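Side-chain contacts in polyketide synthase/nonribosomal peptide synthetase hybrid RzxB (Pseudomonas fluorescens, PDB 5IL6), which probably dehydrates beta-hydroxyacyl intermediates during rhizoxin assembly, through the double-hotdog dehydratase domain of a trans-acyltransferase polyketide synthase: residues A63-D66 and A71-A74; L27-R32 and T65-G70; M56-Q61 and S198-H203. One frame throughout, in Å; residues are numbered along the deposited sequence.

Overall arrangement
All three contacts use helix 53-67, the helix of the first hotdog half. Contact 3 sits about 9 Å from the centre of the chain, measured centre to centre, and joins the helix to the second half; in dehydratases of this family the active site lies between the two halves. Contacts 1 and 2 gather round the far end of the helix, each about 18 Å from that centre, with their own centres about 10 Å apart. They share Thr-65 and Asp-66, and Tyr-29 OH lies 3.8 Å from Ala-63 O in plain packing. Contact 3 is about 12 Å from either, centre to centre, one or two turns back along the helix.

Contact 1 (A63-D66 and A71-A74); sequences ALTD and AVPA
Thr-65 meets Ala-71 mainly through its methyl group, which lies against the backbone of the chain as it returns after the helix. Thr-65 CG2 stands 3.8 Å from Ala-71 N and equally close to its CA, whereas the methyl of Ala-71 points away from the helix and adds little. The torsion accounts for this division of labour: with OG1 beside the backbone N (chi1 -61°), CG2 is anti to that N and is carried out toward Ala-71. The two backbones come close here, Thr-65 CA and Ala-71 CA being 5.1 Å apart. Thr-65 O also lies 3.4 Å from Ala-71 N, but the angle is too poor for a hydrogen bond; this oxygen already accepts one from Gly-70 N, and Ala-71 N is simply the next amide along the chain. The Gly-70 bond belongs to a Schellman motif, which ends helix 53-67 by folding the chain back over its last turn and sends it on through 71-74 toward strand 77-85, within the first hotdog half of the dehydratase. Val-72 makes the second, lighter touch: its CG2 branch approaches Thr-65 OG1 to 4.2 Å, the two side chains crossing at about a right angle. CG2 is the branch lying beside the backbone N of Val-72 (chi1 -167°). The hydroxyl so approached has its polar partner within the helix, for OG1 is hydrogen-bonded to Gln-61 O one turn earlier, leaving Val-72 a purely van der Waals neighbour. Leu-78 at the start of strand 77-85 touches both Thr-65 and Val-72, and Leu-64 as well. Ala-71 is exposed and poorly ordered, while Val-72 and Thr-65 are partly shielded.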
loop_
_atom_site.group_PDB
_atom_site.type_symbol
_atom_site.label_atom_id
_atom_site.label_comp_id
_atom_site.label_asym_id
_atom_site.label_seq_id
_atom_site.Cartn_x
_atom_site.Cartn_y
_atom_site.Cartn_z
ATOM N N ALA A 63 -2.577 -4.766 12.561
ATOM C CA ALA A 63 -3.539 -4.592 13.645
ATOM C C ALA A 63 -4.533 -5.742 13.679
ATOM O O ALA A 63 -4.842 -6.276 14.750
ATOM C CB ALA A 63 -4.270 -3.258 13.488
ATOM N N LEU A 64 -5.052 -6.136 12.515
ATOM C CA LEU A 64 -5.999 -7.243 12.477
ATOM C C LEU A 64 -5.346 -8.536 12.941
ATOM O O LEU A 64 -5.947 -9.309 13.697
ATOM C CB LEU A 64 -6.556 -7.414 11.064
ATOM C CG LEU A 64 -8.079 -7.485 10.947
ATOM C CD1 LEU A 64 -8.685 -8.469 11.953
ATOM C CD2 LEU A 64 -8.657 -6.096 11.114
ATOM N N THR A 65 -4.118 -8.793 12.488
ATOM C CA THR A 65 -3.418 -10.009 12.885
ATOM C C THR A 65 -3.228 -10.065 14.396
ATOM O O THR A 65 -3.371 -11.129 15.008
ATOM C CB THR A 65 -2.071 -10.085 12.167
ATOM O OG1 THR A 65 -2.286 -10.129 10.751
ATOM C CG2 THR A 65 -1.290 -11.324 12.602
ATOM N N ASP A 66 -2.898 -8.929 15.014
ATOM C CA ASP A 66 -2.751 -8.893 16.465
ATOM C C ASP A 66 -4.092 -9.109 17.157
ATOM O O ASP A 66 -4.188 -9.887 18.114
ATOM C CB ASP A 66 -2.138 -7.559 16.894
ATOM C CG ASP A 66 -1.705 -7.555 18.346
ATOM O OD1 ASP A 66 -0.651 -8.150 18.652
ATOM O OD2 ASP A 66 -2.417 -6.961 19.183
ATOM N N ALA A 71 -2.186 -14.297 14.706
ATOM C CA ALA A 71 -2.104 -14.952 13.408
ATOM C C ALA A 71 -3.494 -15.090 12.804
ATOM O O ALA A 71 -4.498 -15.160 13.521
ATOM C CB ALA A 71 -1.438 -16.327 13.517
ATOM N N VAL A 72 -3.538 -15.127 11.473
ATOM C CA VAL A 72 -4.769 -15.410 10.736
ATOM C C VAL A 72 -4.974 -16.920 10.826
ATOM O O VAL A 72 -3.983 -17.662 10.814
ATOM C CB VAL A 72 -4.669 -14.938 9.275
ATOM C CG1 VAL A 72 -6.038 -14.950 8.605
ATOM C CG2 VAL A 72 -3.992 -13.566 9.170
ATOM N N PRO A 73 -6.210 -17.434 10.921
ATOM C CA PRO A 73 -6.379 -18.886 11.058
ATOM C C PRO A 73 -6.705 -19.651 9.780
ATOM O O PRO A 73 -7.315 -19.118 8.846
ATOM C CB PRO A 73 -7.534 -18.985 12.056
ATOM C CG PRO A 73 -8.390 -17.764 11.738
ATOM C CD PRO A 73 -7.518 -16.765 10.968
ATOM N N ALA A 74 -6.282 -20.917 9.750
ATOM C CA ALA A 74 -6.961 -21.978 9.005
ATOM C C ALA A 74 -7.063 -21.680 7.508
ATOM O O ALA A 74 -8.151 -21.639 6.933
ATOM C CB ALA A 74 -8.356 -22.222 9.596
#

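Contact 2 (L27-R32 and T65-G70); sequences LRYLSR and TDALGG
A single water holds Tyr-29 and Asp-66 together: it donates to Asp-66 OD2 at 2.5 Å and is hydrogen-bonded to Tyr-29 OH at 2.6 Å. The water lies in the plane of the phenol ring, at its edge. Without it the two groups do not meet, Tyr-29 OH and Asp-66 OD2 being 4.1 Å apart. OD2 also comes to the rim of the ring near its plane, 3.8 Å from Tyr-29 CE2, with the carboxylate turned almost square to the ring (88°). Asp-66 reaches this place because CG is anti to its backbone N (chi1 -169°), which swings the carboxylate toward strand 27-32. Next to the bridge, the Ala-67 methyl is touched by two residues of the strand: Tyr-29 OH lies 3.5 Å from Ala-67 CB, a van der Waals contact, and Leu-27 CD1 makes the apolar pair with the same CB at 4.2 Å. Leu-103 of the neighbouring strand 98-105 also touches Ala-67, and Asn-20 touches both Tyr-29 and Asp-66. Just past these residues the helix closes in a Schellman motif, with Gly-70 N bonded to Thr-65 O at 2.8 Å and Gly-69 N to Asp-66 O; Gly-69, at positive phi, is its C-prime residue. The contact thus sets the C-terminal end of the hotdog helix against strand 27-32, which lies between strands 19-20 and 98-105. Since OD2 accepts a hydrogen bond from the water, the carboxylate probably polarises that water, and strand and helix end are coupled through solvent without a direct bond between phenol and acid.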
loop_
_atom_site.group_PDB
_atom_site.type_symbol
_atom_site.label_atom_id
_atom_site.label_comp_id
_atom_site.label_asym_id
_atom_site.label_seq_id
_atom_site.Cartn_x
_atom_site.Cartn_y
_atom_site.Cartn_z
ATOM N N LEU A 27 -10.747 -1.479 20.958
ATOM C CA LEU A 27 -9.381 -1.799 20.567
ATOM C C LEU A 27 -8.760 -0.627 19.819
ATOM O O LEU A 27 -9.401 0.006 18.975
ATOM C CB LEU A 27 -9.360 -3.055 19.697
ATOM C CG LEU A 27 -9.842 -4.333 20.389
ATOM C CD1 LEU A 27 -9.814 -5.501 19.421
ATOM C CD2 LEU A 27 -9.018 -4.646 21.637
ATOM N N ARG A 28 -7.507 -0.324 20.152
ATOM C CA ARG A 28 -6.838 0.837 19.588
ATOM C C ARG A 28 -5.334 0.633 19.666
ATOM O O ARG A 28 -4.826 0.006 20.600
ATOM C CB ARG A 28 -7.252 2.110 20.325
ATOM C CG ARG A 28 -6.738 3.400 19.715
ATOM C CD ARG A 28 -7.372 4.594 20.401
ATOM N NE ARG A 28 -7.301 4.445 21.855
ATOM C CZ ARG A 28 -6.653 5.254 22.688
ATOM N NH1 ARG A 28 -6.005 6.325 22.247
ATOM N NH2 ARG A 28 -6.668 4.991 23.987
ATOM N N TYR A 29 -4.629 1.199 18.688
ATOM C CA TYR A 29 -3.191 1.026 18.556
ATOM C C TYR A 29 -2.554 2.370 18.232
ATOM O O TYR A 29 -3.203 3.269 17.692
ATOM C CB TYR A 29 -2.862 -0.007 17.468
ATOM C CG TYR A 29 -3.635 -1.293 17.630
ATOM C CD1 TYR A 29 -4.917 -1.425 17.110
ATOM C CD2 TYR A 29 -3.096 -2.367 18.321
ATOM C CE1 TYR A 29 -5.635 -2.592 17.264
ATOM C CE2 TYR A 29 -3.808 -3.542 18.482
ATOM C CZ TYR A 29 -5.078 -3.647 17.951
ATOM O OH TYR A 29 -5.796 -4.811 18.103
ATOM N N LEU A 30 -1.277 2.499 18.580
ATOM C CA LEU A 30 -0.566 3.760 18.442
ATOM C C LEU A 30 0.844 3.494 17.940
ATOM O O LEU A 30 1.553 2.647 18.492
ATOM C CB LEU A 30 -0.526 4.511 19.780
ATOM C CG LEU A 30 0.426 5.704 19.907
ATOM C CD1 LEU A 30 0.187 6.728 18.806
ATOM C CD2 LEU A 30 0.263 6.346 21.278
ATOM N N SER A 31 1.232 4.202 16.884
ATOM C CA SER A 31 2.611 4.247 16.422
ATOM C C SER A 31 3.078 5.696 16.413
ATOM O O SER A 31 2.335 6.594 16.005
ATOM C CB SER A 31 2.755 3.639 15.024
ATOM O OG SER A 31 2.149 2.360 14.964
ATOM N N ARG A 32 4.302 5.922 16.881
ATOM C CA ARG A 32 4.907 7.248 16.885
ATOM C C ARG A 32 6.118 7.225 15.967
ATOM O O ARG A 32 7.063 6.462 16.200
ATOM C CB ARG A 32 5.308 7.679 18.297
ATOM C CG ARG A 32 5.852 9.105 18.354
ATOM C CD ARG A 32 6.051 9.603 19.777
ATOM N NE ARG A 32 4.827 9.508 20.574
ATOM C CZ ARG A 32 4.546 8.527 21.428
ATOM N NH1 ARG A 32 5.398 7.528 21.621
ATOM N NH2 ARG A 32 3.401 8.543 22.099
ATOM N N THR A 65 -4.118 -8.793 12.488
ATOM C CA THR A 65 -3.418 -10.009 12.885
ATOM C C THR A 65 -3.228 -10.065 14.396
ATOM O O THR A 65 -3.371 -11.129 15.008
ATOM C CB THR A 65 -2.071 -10.085 12.167
ATOM O OG1 THR A 65 -2.286 -10.129 10.751
ATOM C CG2 THR A 65 -1.290 -11.324 12.602
ATOM N N ASP A 66 -2.898 -8.929 15.014
ATOM C CA ASP A 66 -2.751 -8.893 16.465
ATOM C C ASP A 66 -4.092 -9.109 17.157
ATOM O O ASP A 66 -4.188 -9.887 18.114
ATOM C CB ASP A 66 -2.138 -7.559 16.894
ATOM C CG ASP A 66 -1.705 -7.555 18.346
ATOM O OD1 ASP A 66 -0.651 -8.150 18.652
ATOM O OD2 ASP A 66 -2.417 -6.961 19.183
ATOM N N ALA A 67 -5.142 -8.438 16.678
ATOM C CA ALA A 67 -6.451 -8.560 17.312
ATOM C C ALA A 67 -7.000 -9.978 17.209
ATOM O O ALA A 67 -7.805 -10.392 18.050
ATOM C CB ALA A 67 -7.424 -7.563 16.681
ATOM N N LEU A 68 -6.580 -10.738 16.200
ATOM C CA LEU A 68 -7.025 -12.115 16.023
ATOM C C LEU A 68 -6.202 -13.123 16.819
ATOM O O LEU A 68 -6.385 -14.332 16.637
ATOM C CB LEU A 68 -7.003 -12.483 14.537
ATOM C CG LEU A 68 -8.131 -11.871 13.706
ATOM C CD1 LEU A 68 -7.827 -11.964 12.218
ATOM C CD2 LEU A 68 -9.446 -12.576 14.020
ATOM N N GLY A 69 -5.311 -12.665 17.692
ATOM C CA GLY A 69 -4.500 -13.553 18.495
ATOM C C GLY A 69 -3.070 -13.710 18.033
ATOM O O GLY A 69 -2.364 -14.583 18.555
ATOM N N GLY A 70 -2.622 -12.903 17.070
ATOM C CA GLY A 70 -1.273 -12.970 16.556
ATOM C C GLY A 70 -1.126 -13.677 15.224
ATOM O O GLY A 70 -0.025 -13.660 14.658
HETATM O O HOH W 1 -4.885 -6.710 19.664
#

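Contact 3 (M56-Q61 and S198-H203); sequences MIVMIQ and SGFALH
Val-58 and Gln-61, one turn apart on helix 53-67, face the loop 198-203, the first with van der Waals contacts and the second chiefly through a water. The van der Waals part is carried by the two branches of Val-58. CG1 makes the apolar contact, meeting the rim of Phe-200 near the ring plane, 4.2 Å from CD1, the two side chains crossing at about a right angle. CG2 is a methyl set against a carbonyl oxygen, 3.4 Å from Leu-202 O, and Val-58 CG1 lies 3.9 Å from the same Leu-202 O. Because CG1 is anti to the backbone N of Val-58 (chi1 172°), both methyls are spread toward the loop. One face of the Phe-200 ring is occupied by its own neighbour, His-203 CG lying above it toward the rim, and the ring of His-14 meets Phe-200 nearly perpendicular. Here the two halves of the double hotdog join: helix 53-67 belongs to the first, and the loop leads into helix 204-212 of the second. His-203 is the N-cap of that second helix, its ND1 hydrogen-bonded to Ala-205 N, while Leu-202 turns its side chain onto Leu-207. The polar part passes through one water, bonded to Gln-61 OE1 at 2.9 Å and to Leu-202 O at 2.6 Å. Gln-61 is extended beyond CG (chi2 167°), and this brings its amide oxygen across to the loop, where OE1 also lies 4.2 Å from Leu-202 CB. Both acceptors belong to buried residues, and the water donates a hydrogen bond to each.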
loop_
_atom_site.group_PDB
_atom_site.type_symbol
_atom_site.label_atom_id
_atom_site.label_comp_id
_atom_site.label_asym_id
_atom_site.label_seq_id
_atom_site.Cartn_x
_atom_site.Cartn_y
_atom_site.Cartn_z
ATOM N N MET A 56 -0.241 2.318 5.322
ATOM C CA MET A 56 -1.462 2.231 6.112
ATOM C C MET A 56 -2.162 0.895 5.897
ATOM O O MET A 56 -2.772 0.361 6.828
ATOM C CB MET A 56 -2.387 3.392 5.764
ATOM C CG MET A 56 -1.790 4.741 6.123
ATOM S SD MET A 56 -2.934 6.113 5.925
ATOM C CE MET A 56 -1.782 7.481 5.828
ATOM N N ILE A 57 -2.059 0.325 4.695
ATOM C CA ILE A 57 -2.583 -1.020 4.463
ATOM C C ILE A 57 -1.857 -2.024 5.348
ATOM O O ILE A 57 -2.474 -2.904 5.959
ATOM C CB ILE A 57 -2.465 -1.390 2.974
ATOM C CG1 ILE A 57 -3.456 -0.568 2.146
ATOM C CG2 ILE A 57 -2.687 -2.890 2.764
ATOM C CD1 ILE A 57 -3.273 -0.704 0.647
ATOM N N VAL A 58 -0.530 -1.917 5.411
ATOM C CA VAL A 58 0.251 -2.827 6.245
ATOM C C VAL A 58 -0.126 -2.656 7.710
ATOM O O VAL A 58 -0.182 -3.628 8.471
ATOM C CB VAL A 58 1.756 -2.595 6.015
ATOM C CG1 VAL A 58 2.588 -3.395 7.012
ATOM C CG2 VAL A 58 2.132 -2.958 4.584
ATOM N N MET A 59 -0.381 -1.418 8.130
ATOM C CA MET A 59 -0.775 -1.180 9.513
ATOM C C MET A 59 -2.101 -1.856 9.830
ATOM O O MET A 59 -2.277 -2.415 10.918
ATOM C CB MET A 59 -0.851 0.320 9.765
ATOM C CG MET A 59 -1.105 0.718 11.212
ATOM S SD MET A 59 -1.164 2.508 11.450
ATOM C CE MET A 59 0.120 3.052 10.324
ATOM N N ILE A 60 -3.048 -1.814 8.893
ATOM C CA ILE A 60 -4.319 -2.502 9.092
ATOM C C ILE A 60 -4.095 -4.003 9.188
ATOM O O ILE A 60 -4.672 -4.679 10.048
ATOM C CB ILE A 60 -5.299 -2.149 7.957
ATOM C CG1 ILE A 60 -5.627 -0.654 7.998
ATOM C CG2 ILE A 60 -6.577 -2.980 8.071
ATOM C CD1 ILE A 60 -6.428 -0.158 6.809
ATOM N N GLN A 61 -3.252 -4.548 8.307
ATOM C CA GLN A 61 -2.965 -5.978 8.340
ATOM C C GLN A 61 -2.321 -6.379 9.663
ATOM O O GLN A 61 -2.683 -7.402 10.254
ATOM C CB GLN A 61 -2.066 -6.355 7.162
ATOM C CG GLN A 61 -2.737 -6.189 5.803
ATOM C CD GLN A 61 -1.762 -6.266 4.643
ATOM O OE1 GLN A 61 -0.557 -6.083 4.814
ATOM N NE2 GLN A 61 -2.281 -6.543 3.453
ATOM N N SER A 198 12.162 -9.125 7.349
ATOM C CA SER A 198 11.880 -9.778 8.620
ATOM C C SER A 198 10.808 -9.019 9.390
ATOM O O SER A 198 10.899 -7.801 9.573
ATOM C CB SER A 198 13.161 -9.865 9.451
ATOM O OG SER A 198 12.948 -10.582 10.653
ATOM N N GLY A 199 9.788 -9.743 9.844
ATOM C CA GLY A 199 8.717 -9.159 10.621
ATOM C C GLY A 199 7.543 -8.649 9.815
ATOM O O GLY A 199 6.547 -8.218 10.411
ATOM N N PHE A 200 7.621 -8.685 8.488
ATOM C CA PHE A 200 6.559 -8.208 7.613
ATOM C C PHE A 200 5.939 -9.386 6.875
ATOM O O PHE A 200 6.655 -10.184 6.260
ATOM C CB PHE A 200 7.095 -7.199 6.592
ATOM C CG PHE A 200 7.420 -5.852 7.166
ATOM C CD1 PHE A 200 6.413 -4.948 7.461
ATOM C CD2 PHE A 200 8.736 -5.478 7.386
ATOM C CE1 PHE A 200 6.713 -3.703 7.977
ATOM C CE2 PHE A 200 9.039 -4.233 7.902
ATOM C CZ PHE A 200 8.027 -3.345 8.196
ATOM N N ALA A 201 4.611 -9.498 6.940
ATOM C CA ALA A 201 3.915 -10.382 6.012
ATOM C C ALA A 201 3.958 -9.807 4.605
ATOM O O ALA A 201 4.110 -10.546 3.624
ATOM C CB ALA A 201 2.471 -10.596 6.464
ATOM N N LEU A 202 3.830 -8.488 4.494
ATOM C CA LEU A 202 3.998 -7.775 3.235
ATOM C C LEU A 202 4.705 -6.464 3.536
ATOM O O LEU A 202 4.158 -5.613 4.245
ATOM C CB LEU A 202 2.649 -7.525 2.557
ATOM C CG LEU A 202 2.671 -6.626 1.321
ATOM C CD1 LEU A 202 3.760 -7.046 0.339
ATOM C CD2 LEU A 202 1.309 -6.633 0.653
ATOM N N HIS A 203 5.915 -6.301 3.007
ATOM C CA HIS A 203 6.708 -5.121 3.319
ATOM C C HIS A 203 6.102 -3.894 2.636
ATOM O O HIS A 203 5.732 -3.962 1.462
ATOM C CB HIS A 203 8.153 -5.319 2.859
ATOM C CG HIS A 203 9.106 -4.308 3.419
ATOM N ND1 HIS A 203 9.214 -3.030 2.915
ATOM C CD2 HIS A 203 9.999 -4.389 4.434
ATOM C CE1 HIS A 203 10.127 -2.363 3.600
ATOM N NE2 HIS A 203 10.620 -3.166 4.526
HETATM O O HOH W 2 2.163 -6.585 5.680
#